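PDB 3VA7: KLLA0E08119p from Kluyveromyces lactis, which is the urea carboxylase part of a longer enzyme and probably carboxylates urea with bicarbonate and ATP through a covalently bound biotin. Local coordinates for residues L1170-A1183 with G1194-G1208. Sequence-based numbering, arbitrary orientation.
Sequences LYSEYTGRFWKPVA and GVIIIEAMKTEMVVG. With BTI (5-(hexahydro-2-oxo-1H-thieno[3,4-D]imidazol-6-yl)pentanal), chain B.
The Tyr1174 ring meets Met1201 over one face and Met1205 at its edge, in the biotinyl domain of the enzyme. Met1201 CE makes a CH-pi contact 3.7 Å from the ring centroid, while Met1205 SD comes within 3.4 Å of Tyr1174 CD1; Glu1173 CB lies over the opposite face. Flexible methionines suit these Met-aromatic contacts because they can fit a face or an edge. Trp1179 turns one face to Lys1180 CE, has Ile1198 O at its edge and hydrogen-bonds through NE1 to Glu948; its CZ3 meets Glu1204 CB at 3.5 Å. Phe1178 has Ile1197 O over one face and offers CE1 to Ile1196 CD1 at 3.4 Å. Strand 1176-1181 runs antiparallel to 1194-1200, which enters the beta hairpin carrying the biotinyl-lysine: a type I' turn from Ala1200 to Thr1203 presents Lys1202, its NZ covalently bonded to biotinyl C11. With CG anti to the carbonyl carbon (chi1 -57°), the Tyr1174 ring is set against the Met1201 methyl, while its CB packs on Ala1200 CB. Were Tyr1174 cut back to an alanine, Met1201 CE would probably lose its aromatic face and the thioether would be freer to turn. Gly1176 suits its site because a CB would collide with Glu1199 O. Glu1199 fits its buried position because Arg945, Thr1018 and Asn696 meet its carboxylate. A classic beta bulge sets Trp1179 and Lys1180 opposite Ile1197. Farther along, Val1195 O accepts two bonds from one face of its carbonyl plane, from Val1182 N at 2.8 Å and Ala1183 N at 3.2 Å.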
ATOM      1  N   LEU A1170     -16.805  29.072 -11.567  1.00 62.61           N
ATOM      2  CA  LEU A1170     -16.125  27.955 -10.871  1.00 60.08           C
ATOM      3  C   LEU A1170     -16.310  27.975  -9.355  1.00 57.98           C
ATOM      4  O   LEU A1170     -16.083  28.976  -8.663  1.00 57.05           O
ATOM      5  CB  LEU A1170     -14.659  27.820 -11.278  1.00 60.25           C
ATOM      6  CG  LEU A1170     -14.305  27.476 -12.733  1.00 60.12           C
ATOM      7  CD1 LEU A1170     -12.861  26.996 -12.804  1.00 59.30           C
ATOM      8  CD2 LEU A1170     -15.233  26.435 -13.374  1.00 60.93           C
ATOM      9  N   TYR A1171     -16.768  26.842  -8.859  1.00 56.14           N
ATOM     10  CA  TYR A1171     -17.195  26.708  -7.468  1.00 54.02           C
ATOM     11  C   TYR A1171     -16.357  25.612  -6.821  1.00 52.04           C
ATOM     12  O   TYR A1171     -16.041  24.606  -7.497  1.00 51.19           O
ATOM     13  CB  TYR A1171     -18.677  26.300  -7.428  1.00 54.80           C
ATOM     14  CG  TYR A1171     -19.661  27.298  -8.035  1.00 55.82           C
ATOM     15  CD1 TYR A1171     -20.065  28.430  -7.306  1.00 56.89           C
ATOM     16  CD2 TYR A1171     -20.203  27.107  -9.332  1.00 56.93           C
ATOM     17  CE1 TYR A1171     -20.966  29.363  -7.840  1.00 57.63           C
ATOM     18  CE2 TYR A1171     -21.132  28.040  -9.877  1.00 56.91           C
ATOM     19  CZ  TYR A1171     -21.495  29.166  -9.115  1.00 58.33           C
ATOM     20  OH  TYR A1171     -22.371  30.123  -9.590  1.00 60.35           O
ATOM     21  N   SER A1172     -15.984  25.781  -5.539  1.00 49.58           N
ATOM     22  CA  SER A1172     -15.327  24.656  -4.827  1.00 47.33           C
ATOM     23  C   SER A1172     -16.328  23.658  -4.266  1.00 46.48           C
ATOM     24  O   SER A1172     -17.321  24.032  -3.648  1.00 46.54           O
ATOM     25  CB  SER A1172     -14.273  25.073  -3.767  1.00 47.12           C
ATOM     26  OG  SER A1172     -14.804  25.853  -2.732  1.00 43.98           O
ATOM     27  N   GLU A1173     -16.065  22.378  -4.497  1.00 45.22           N
ATOM     28  CA  GLU A1173     -16.876  21.355  -3.912  1.00 44.63           C
ATOM     29  C   GLU A1173     -16.860  21.338  -2.394  1.00 43.52           C
ATOM     30  O   GLU A1173     -17.870  20.967  -1.781  1.00 44.55           O
ATOM     31  CB  GLU A1173     -16.450  20.003  -4.427  1.00 45.31           C
ATOM     32  CG  GLU A1173     -17.610  19.001  -4.386  1.00 49.65           C
ATOM     33  CD  GLU A1173     -17.486  17.947  -5.476  1.00 55.04           C
ATOM     34  OE1 GLU A1173     -16.377  17.362  -5.595  1.00 58.00           O
ATOM     35  OE2 GLU A1173     -18.479  17.710  -6.211  1.00 55.19           O
ATOM     36  N   TYR A1174     -15.742  21.749  -1.793  1.00 41.16           N
ATOM     37  CA  TYR A1174     -15.511  21.573  -0.378  1.00 39.41           C
ATOM     38  C   TYR A1174     -15.282  22.872   0.403  1.00 38.99           C
ATOM     39  O   TYR A1174     -14.948  23.945  -0.176  1.00 37.75           O
ATOM     40  CB  TYR A1174     -14.346  20.587  -0.180  1.00 39.81           C
ATOM     41  CG  TYR A1174     -14.634  19.254  -0.867  1.00 41.64           C
ATOM     42  CD1 TYR A1174     -13.851  18.771  -1.934  1.00 39.56           C
ATOM     43  CD2 TYR A1174     -15.756  18.503  -0.480  1.00 43.93           C
ATOM     44  CE1 TYR A1174     -14.165  17.555  -2.540  1.00 40.30           C
ATOM     45  CE2 TYR A1174     -16.082  17.313  -1.084  1.00 42.02           C
ATOM     46  CZ  TYR A1174     -15.311  16.837  -2.103  1.00 43.86           C
ATOM     47  OH  TYR A1174     -15.761  15.634  -2.655  1.00 46.95           O
ATOM     48  N   THR A1175     -15.478  22.786   1.723  1.00 37.11           N
ATOM     49  CA  THR A1175     -15.076  23.877   2.584  1.00 36.99           C
ATOM     50  C   THR A1175     -13.581  23.720   2.927  1.00 36.57           C
ATOM     51  O   THR A1175     -13.142  22.622   3.295  1.00 36.81           O
ATOM     52  CB  THR A1175     -15.947  23.940   3.883  1.00 37.16           C
ATOM     53  OG1 THR A1175     -17.320  24.123   3.514  1.00 40.03           O
ATOM     54  CG2 THR A1175     -15.498  25.075   4.804  1.00 34.16           C
ATOM     55  N   GLY A1176     -12.826  24.813   2.822  1.00 35.34           N
ATOM     56  CA  GLY A1176     -11.407  24.799   3.055  1.00 34.48           C
ATOM     57  C   GLY A1176     -10.907  26.212   3.109  1.00 34.69           C
ATOM     58  O   GLY A1176     -11.694  27.141   2.925  1.00 34.69           O
ATOM     59  N   ARG A1177      -9.619  26.365   3.424  1.00 34.36           N
ATOM     60  CA  ARG A1177      -8.951  27.650   3.503  1.00 34.53           C
ATOM     61  C   ARG A1177      -8.087  27.811   2.276  1.00 35.43           C
ATOM     62  O   ARG A1177      -7.336  26.876   1.926  1.00 35.72           O
ATOM     63  CB  ARG A1177      -8.039  27.700   4.719  1.00 34.93           C
ATOM     64  CG  ARG A1177      -7.350  29.072   5.034  1.00 33.38           C
ATOM     65  CD  ARG A1177      -6.598  28.945   6.356  1.00 35.29           C
ATOM     66  NE  ARG A1177      -5.446  29.842   6.546  1.00 34.02           N
ATOM     67  CZ  ARG A1177      -4.414  29.986   5.704  1.00 33.92           C
ATOM     68  NH1 ARG A1177      -4.341  29.330   4.505  1.00 26.01           N
ATOM     69  NH2 ARG A1177      -3.437  30.835   6.065  1.00 34.47           N
ATOM     70  N   PHE A1178      -8.154  28.999   1.645  1.00 35.25           N
ATOM     71  CA  PHE A1178      -7.487  29.242   0.358  1.00 33.93           C
ATOM     72  C   PHE A1178      -6.007  29.241   0.536  1.00 33.37           C
ATOM     73  O   PHE A1178      -5.449  29.990   1.338  1.00 32.31           O
ATOM     74  CB  PHE A1178      -7.969  30.563  -0.244  1.00 34.78           C
ATOM     75  CG  PHE A1178      -7.403  30.879  -1.615  1.00 34.01           C
ATOM     76  CD1 PHE A1178      -8.192  30.725  -2.754  1.00 32.74           C
ATOM     77  CD2 PHE A1178      -6.085  31.370  -1.760  1.00 32.89           C
ATOM     78  CE1 PHE A1178      -7.689  31.055  -4.025  1.00 29.37           C
ATOM     79  CE2 PHE A1178      -5.578  31.679  -3.011  1.00 30.99           C
ATOM     80  CZ  PHE A1178      -6.400  31.541  -4.146  1.00 28.65           C
ATOM     81  N   TRP A1179      -5.367  28.393  -0.240  1.00 34.19           N
ATOM     82  CA  TRP A1179      -3.940  28.172  -0.121  1.00 34.97           C
ATOM     83  C   TRP A1179      -3.177  29.132  -1.022  1.00 35.70           C
ATOM     84  O   TRP A1179      -2.449  30.010  -0.524  1.00 36.61           O
ATOM     85  CB  TRP A1179      -3.640  26.731  -0.492  1.00 35.59           C
ATOM     86  CG  TRP A1179      -2.200  26.279  -0.286  1.00 36.44           C
ATOM     87  CD1 TRP A1179      -1.085  27.067  -0.201  1.00 33.95           C
ATOM     88  CD2 TRP A1179      -1.742  24.918  -0.191  1.00 35.57           C
ATOM     89  NE1 TRP A1179       0.030  26.279  -0.016  1.00 35.61           N
ATOM     90  CE2 TRP A1179      -0.340  24.959  -0.027  1.00 33.92           C
ATOM     91  CE3 TRP A1179      -2.388  23.673  -0.215  1.00 36.39           C
ATOM     92  CZ2 TRP A1179       0.442  23.807   0.106  1.00 32.10           C
ATOM     93  CZ3 TRP A1179      -1.599  22.511  -0.058  1.00 37.78           C
ATOM     94  CH2 TRP A1179      -0.189  22.600   0.087  1.00 33.69           C
ATOM     95  N   LYS A1180      -3.361  28.969  -2.334  1.00 35.04           N
ATOM     96  CA  LYS A1180      -2.592  29.695  -3.351  1.00 35.54           C
ATOM     97  C   LYS A1180      -3.234  29.503  -4.748  1.00 35.53           C
ATOM     98  O   LYS A1180      -3.923  28.477  -4.987  1.00 36.61           O
ATOM     99  CB  LYS A1180      -1.119  29.234  -3.366  1.00 35.18           C
ATOM    100  CG  LYS A1180      -0.931  27.788  -3.826  1.00 35.84           C
ATOM    101  CD  LYS A1180       0.507  27.411  -3.959  1.00 37.29           C
ATOM    102  CE  LYS A1180       0.663  25.931  -3.712  1.00 38.48           C
ATOM    103  NZ  LYS A1180       2.060  25.660  -3.394  1.00 38.08           N
ATOM    104  N   PRO A1181      -3.029  30.462  -5.672  1.00 35.02           N
ATOM    105  CA  PRO A1181      -3.632  30.227  -6.994  1.00 35.56           C
ATOM    106  C   PRO A1181      -2.724  29.373  -7.865  1.00 35.88           C
ATOM    107  O   PRO A1181      -1.545  29.304  -7.602  1.00 35.77           O
ATOM    108  CB  PRO A1181      -3.759  31.638  -7.568  1.00 34.99           C
ATOM    109  CG  PRO A1181      -2.631  32.421  -6.938  1.00 33.26           C
ATOM    110  CD  PRO A1181      -2.341  31.772  -5.599  1.00 35.17           C
ATOM    111  N   VAL A1182      -3.269  28.705  -8.871  1.00 37.58           N
ATOM    112  CA  VAL A1182      -2.436  28.018  -9.860  1.00 39.11           C
ATOM    113  C   VAL A1182      -2.151  28.916 -11.082  1.00 40.31           C
ATOM    114  O   VAL A1182      -0.982  29.169 -11.432  1.00 41.35           O
ATOM    115  CB  VAL A1182      -3.091  26.694 -10.341  1.00 40.03           C
ATOM    116  CG1 VAL A1182      -2.259  26.035 -11.530  1.00 38.11           C
ATOM    117  CG2 VAL A1182      -3.275  25.747  -9.154  1.00 38.03           C
ATOM    118  N   ALA A1183      -3.218  29.390 -11.717  1.00 40.24           N
ATOM    119  CA  ALA A1183      -3.104  30.217 -12.890  1.00 41.18           C
ATOM    120  C   ALA A1183      -3.160  31.701 -12.525  1.00 42.96           C
ATOM    121  O   ALA A1183      -3.642  32.079 -11.430  1.00 43.03           O
ATOM    122  CB  ALA A1183      -4.175  29.868 -13.825  1.00 40.59           C
ATOM    123  N   GLY A1194      -5.624  23.230 -13.708  1.00 46.67           N
ATOM    124  CA  GLY A1194      -5.919  23.750 -12.389  1.00 43.98           C
ATOM    125  C   GLY A1194      -6.023  25.250 -12.390  1.00 41.86           C
ATOM    126  O   GLY A1194      -5.345  25.876 -13.163  1.00 42.00           O
ATOM    127  N   VAL A1195      -6.851  25.828 -11.514  1.00 40.21           N
ATOM    128  CA  VAL A1195      -6.982  27.296 -11.422  1.00 38.50           C
ATOM    129  C   VAL A1195      -6.599  27.821 -10.070  1.00 37.65           C
ATOM    130  O   VAL A1195      -5.788  28.747  -9.986  1.00 36.97           O
ATOM    131  CB  VAL A1195      -8.405  27.800 -11.667  1.00 38.94           C
ATOM    132  CG1 VAL A1195      -8.421  29.363 -11.692  1.00 36.53           C
ATOM    133  CG2 VAL A1195      -9.004  27.175 -12.947  1.00 38.63           C
ATOM    134  N   ILE A1196      -7.221  27.259  -9.020  1.00 35.97           N
ATOM    135  CA  ILE A1196      -6.825  27.545  -7.640  1.00 34.42           C
ATOM    136  C   ILE A1196      -6.683  26.312  -6.714  1.00 34.12           C
ATOM    137  O   ILE A1196      -7.193  25.231  -7.002  1.00 33.66           O
ATOM    138  CB  ILE A1196      -7.728  28.599  -6.978  1.00 34.60           C
ATOM    139  CG1 ILE A1196      -9.032  27.953  -6.500  1.00 35.51           C
ATOM    140  CG2 ILE A1196      -7.968  29.772  -7.897  1.00 31.91           C
ATOM    141  CD1 ILE A1196      -9.389  28.327  -5.095  1.00 33.74           C
ATOM    142  N   ILE A1197      -5.961  26.493  -5.607  1.00 34.06           N
ATOM    143  CA  ILE A1197      -5.769  25.440  -4.625  1.00 33.57           C
ATOM    144  C   ILE A1197      -6.318  25.808  -3.227  1.00 34.44           C
ATOM    145  O   ILE A1197      -6.095  26.900  -2.689  1.00 34.29           O
ATOM    146  CB  ILE A1197      -4.297  25.029  -4.540  1.00 33.17           C
ATOM    147  CG1 ILE A1197      -3.776  24.465  -5.875  1.00 32.23           C
ATOM    148  CG2 ILE A1197      -4.097  23.970  -3.526  1.00 32.94           C
ATOM    149  CD1 ILE A1197      -2.223  24.305  -5.869  1.00 26.15           C
ATOM    150  N   ILE A1198      -7.017  24.850  -2.637  1.00 35.07           N
ATOM    151  CA  ILE A1198      -7.650  24.998  -1.320  1.00 35.09           C
ATOM    152  C   ILE A1198      -6.957  23.973  -0.466  1.00 35.00           C
ATOM    153  O   ILE A1198      -6.436  22.979  -0.981  1.00 35.39           O
ATOM    154  CB  ILE A1198      -9.229  24.745  -1.555  1.00 36.14           C
ATOM    155  CG1 ILE A1198      -9.894  26.028  -2.066  1.00 35.09           C
ATOM    156  CG2 ILE A1198     -10.035  24.095  -0.429  1.00 34.35           C
ATOM    157  CD1 ILE A1198      -9.340  27.275  -1.427  1.00 38.93           C
ATOM    158  N   GLU A1199      -6.874  24.190   0.830  1.00 34.90           N
ATOM    159  CA  GLU A1199      -6.727  22.989   1.689  1.00 34.12           C
ATOM    160  C   GLU A1199      -8.085  22.640   2.248  1.00 33.45           C
ATOM    161  O   GLU A1199      -8.692  23.452   2.958  1.00 32.57           O
ATOM    162  CB  GLU A1199      -5.695  23.129   2.831  1.00 34.36           C
ATOM    163  CG  GLU A1199      -5.445  21.787   3.569  1.00 31.87           C
ATOM    164  CD  GLU A1199      -4.491  21.902   4.744  1.00 31.86           C
ATOM    165  OE1 GLU A1199      -4.511  22.927   5.479  1.00 33.04           O
ATOM    166  OE2 GLU A1199      -3.718  20.944   4.959  1.00 31.15           O
ATOM    167  N   ALA A1200      -8.551  21.447   1.910  1.00 32.87           N
ATOM    168  CA  ALA A1200      -9.781  20.884   2.468  1.00 32.62           C
ATOM    169  C   ALA A1200      -9.481  19.489   3.004  1.00 33.52           C
ATOM    170  O   ALA A1200      -8.912  18.646   2.283  1.00 34.00           O
ATOM    171  CB  ALA A1200     -10.822  20.789   1.417  1.00 32.15           C
ATOM    172  N   MET A1201      -9.856  19.213   4.259  1.00 33.63           N
ATOM    173  CA  MET A1201      -9.740  17.850   4.784  1.00 32.87           C
ATOM    174  C   MET A1201      -8.321  17.346   4.661  1.00 33.16           C
ATOM    175  O   MET A1201      -8.110  16.218   4.225  1.00 32.80           O
ATOM    176  CB  MET A1201     -10.677  16.915   4.050  1.00 32.02           C
ATOM    177  CG  MET A1201     -12.112  17.319   4.168  1.00 33.12           C
ATOM    178  SD  MET A1201     -13.124  16.216   3.167  1.00 37.89           S
ATOM    179  CE  MET A1201     -13.226  17.151   1.644  1.00 35.78           C
ATOM    180  N   LYS A1202      -7.359  18.204   5.049  1.00 34.05           N
ATOM    181  CA  LYS A1202      -5.932  17.907   5.058  1.00 34.40           C
ATOM    182  C   LYS A1202      -5.360  17.539   3.690  1.00 36.20           C
ATOM    183  O   LYS A1202      -4.300  16.919   3.595  1.00 37.94           O
ATOM    184  CB  LYS A1202      -5.656  16.792   6.057  1.00 33.75           C
ATOM    185  CG  LYS A1202      -6.413  16.990   7.349  1.00 31.93           C
ATOM    186  CD  LYS A1202      -5.829  16.274   8.542  1.00 25.70           C
ATOM    187  CE  LYS A1202      -6.961  16.104   9.529  1.00 26.21           C
ATOM    188  NZ  LYS A1202      -6.699  15.356  10.786  1.00 23.72           N
ATOM    189  N   THR A1203      -6.063  17.899   2.631  1.00 37.23           N
ATOM    190  CA  THR A1203      -5.639  17.578   1.288  1.00 38.54           C
ATOM    191  C   THR A1203      -5.467  18.831   0.494  1.00 39.05           C
ATOM    192  O   THR A1203      -6.197  19.768   0.693  1.00 39.21           O
ATOM    193  CB  THR A1203      -6.683  16.793   0.629  1.00 38.30           C
ATOM    194  OG1 THR A1203      -6.954  15.716   1.485  1.00 39.56           O
ATOM    195  CG2 THR A1203      -6.194  16.216  -0.668  1.00 40.29           C
ATOM    196  N   GLU A1204      -4.485  18.827  -0.395  1.00 40.49           N
ATOM    197  CA  GLU A1204      -4.255  19.912  -1.323  1.00 41.57           C
ATOM    198  C   GLU A1204      -5.314  19.776  -2.429  1.00 42.42           C
ATOM    199  O   GLU A1204      -5.208  18.896  -3.273  1.00 42.79           O
ATOM    200  CB  GLU A1204      -2.837  19.785  -1.850  1.00 41.06           C
ATOM    201  CG  GLU A1204      -2.613  20.319  -3.239  1.00 42.61           C
ATOM    202  CD  GLU A1204      -1.156  20.598  -3.562  1.00 42.67           C
ATOM    203  OE1 GLU A1204      -0.892  21.009  -4.712  1.00 44.09           O
ATOM    204  OE2 GLU A1204      -0.274  20.411  -2.696  1.00 43.01           O
ATOM    205  N   MET A1205      -6.355  20.611  -2.383  1.00 43.23           N
ATOM    206  CA  MET A1205      -7.492  20.527  -3.339  1.00 45.12           C
ATOM    207  C   MET A1205      -7.394  21.554  -4.495  1.00 45.32           C
ATOM    208  O   MET A1205      -7.474  22.813  -4.313  1.00 44.20           O
ATOM    209  CB  MET A1205      -8.845  20.711  -2.636  1.00 45.68           C
ATOM    210  CG  MET A1205      -9.364  19.533  -1.840  1.00 50.24           C
ATOM    211  SD  MET A1205     -10.559  18.606  -2.792  1.00 57.77           S
ATOM    212  CE  MET A1205      -9.576  17.249  -3.482  1.00 59.30           C
ATOM    213  N   VAL A1206      -7.213  20.997  -5.674  1.00 45.43           N
ATOM    214  CA  VAL A1206      -7.185  21.780  -6.869  1.00 47.63           C
ATOM    215  C   VAL A1206      -8.632  21.945  -7.342  1.00 49.35           C
ATOM    216  O   VAL A1206      -9.323  20.954  -7.607  1.00 50.02           O
ATOM    217  CB  VAL A1206      -6.334  21.076  -7.961  1.00 46.91           C
ATOM    218  CG1 VAL A1206      -6.620  21.655  -9.319  1.00 47.51           C
ATOM    219  CG2 VAL A1206      -4.863  21.198  -7.634  1.00 45.14           C
ATOM    220  N   VAL A1207      -9.103  23.185  -7.439  1.00 50.68           N
ATOM    221  CA  VAL A1207     -10.341  23.425  -8.193  1.00 52.38           C
ATOM    222  C   VAL A1207      -9.941  23.801  -9.621  1.00 53.07           C
ATOM    223  O   VAL A1207      -9.157  24.698  -9.821  1.00 53.80           O
ATOM    224  CB  VAL A1207     -11.329  24.444  -7.486  1.00 52.32           C
ATOM    225  CG1 VAL A1207     -10.608  25.673  -7.031  1.00 52.54           C
ATOM    226  CG2 VAL A1207     -12.517  24.803  -8.384  1.00 51.78           C
ATOM    227  N   GLY A1208     -10.451  23.079 -10.602  1.00 54.24           N
ATOM    228  CA  GLY A1208     -10.022  23.274 -11.972  1.00 55.66           C
ATOM    229  C   GLY A1208     -11.078  23.667 -12.999  1.00 56.86           C
ATOM    230  O   GLY A1208     -12.268  23.457 -12.817  1.00 56.43           O
TER
HETATM  231  C11 BTI B1901      -5.750  15.630  11.686  1.00 25.60           C
HETATM  232  O11 BTI B1901      -4.925  16.577  11.500  1.00 24.16           O
HETATM  233  C10 BTI B1901      -5.637  14.558  12.812  1.00 21.46           C
HETATM  234  C9  BTI B1901      -4.344  14.745  13.603  1.00 18.39           C
HETATM  235  C8  BTI B1901      -4.246  13.980  14.915  1.00 21.52           C
HETATM  236  C7  BTI B1901      -3.215  14.532  15.921  1.00 20.98           C
HETATM  237  C2  BTI B1901      -1.834  14.788  15.354  1.00 22.09           C
HETATM  238  S1  BTI B1901      -1.083  13.333  14.685  1.00 26.18           S
HETATM  239  C6  BTI B1901       0.557  13.939  14.874  1.00 24.36           C
HETATM  240  C5  BTI B1901       0.558  14.953  15.996  1.00 25.05           C
HETATM  241  N3  BTI B1901       1.047  14.178  17.107  1.00 23.28           N
HETATM  242  C3  BTI B1901       0.103  13.963  17.984  1.00 25.41           C
HETATM  243  O3  BTI B1901       0.299  13.324  19.119  1.00 28.17           O
HETATM  244  N2  BTI B1901      -1.044  14.498  17.622  1.00 26.61           N
HETATM  245  C4  BTI B1901      -0.877  15.300  16.416  1.00 25.69           C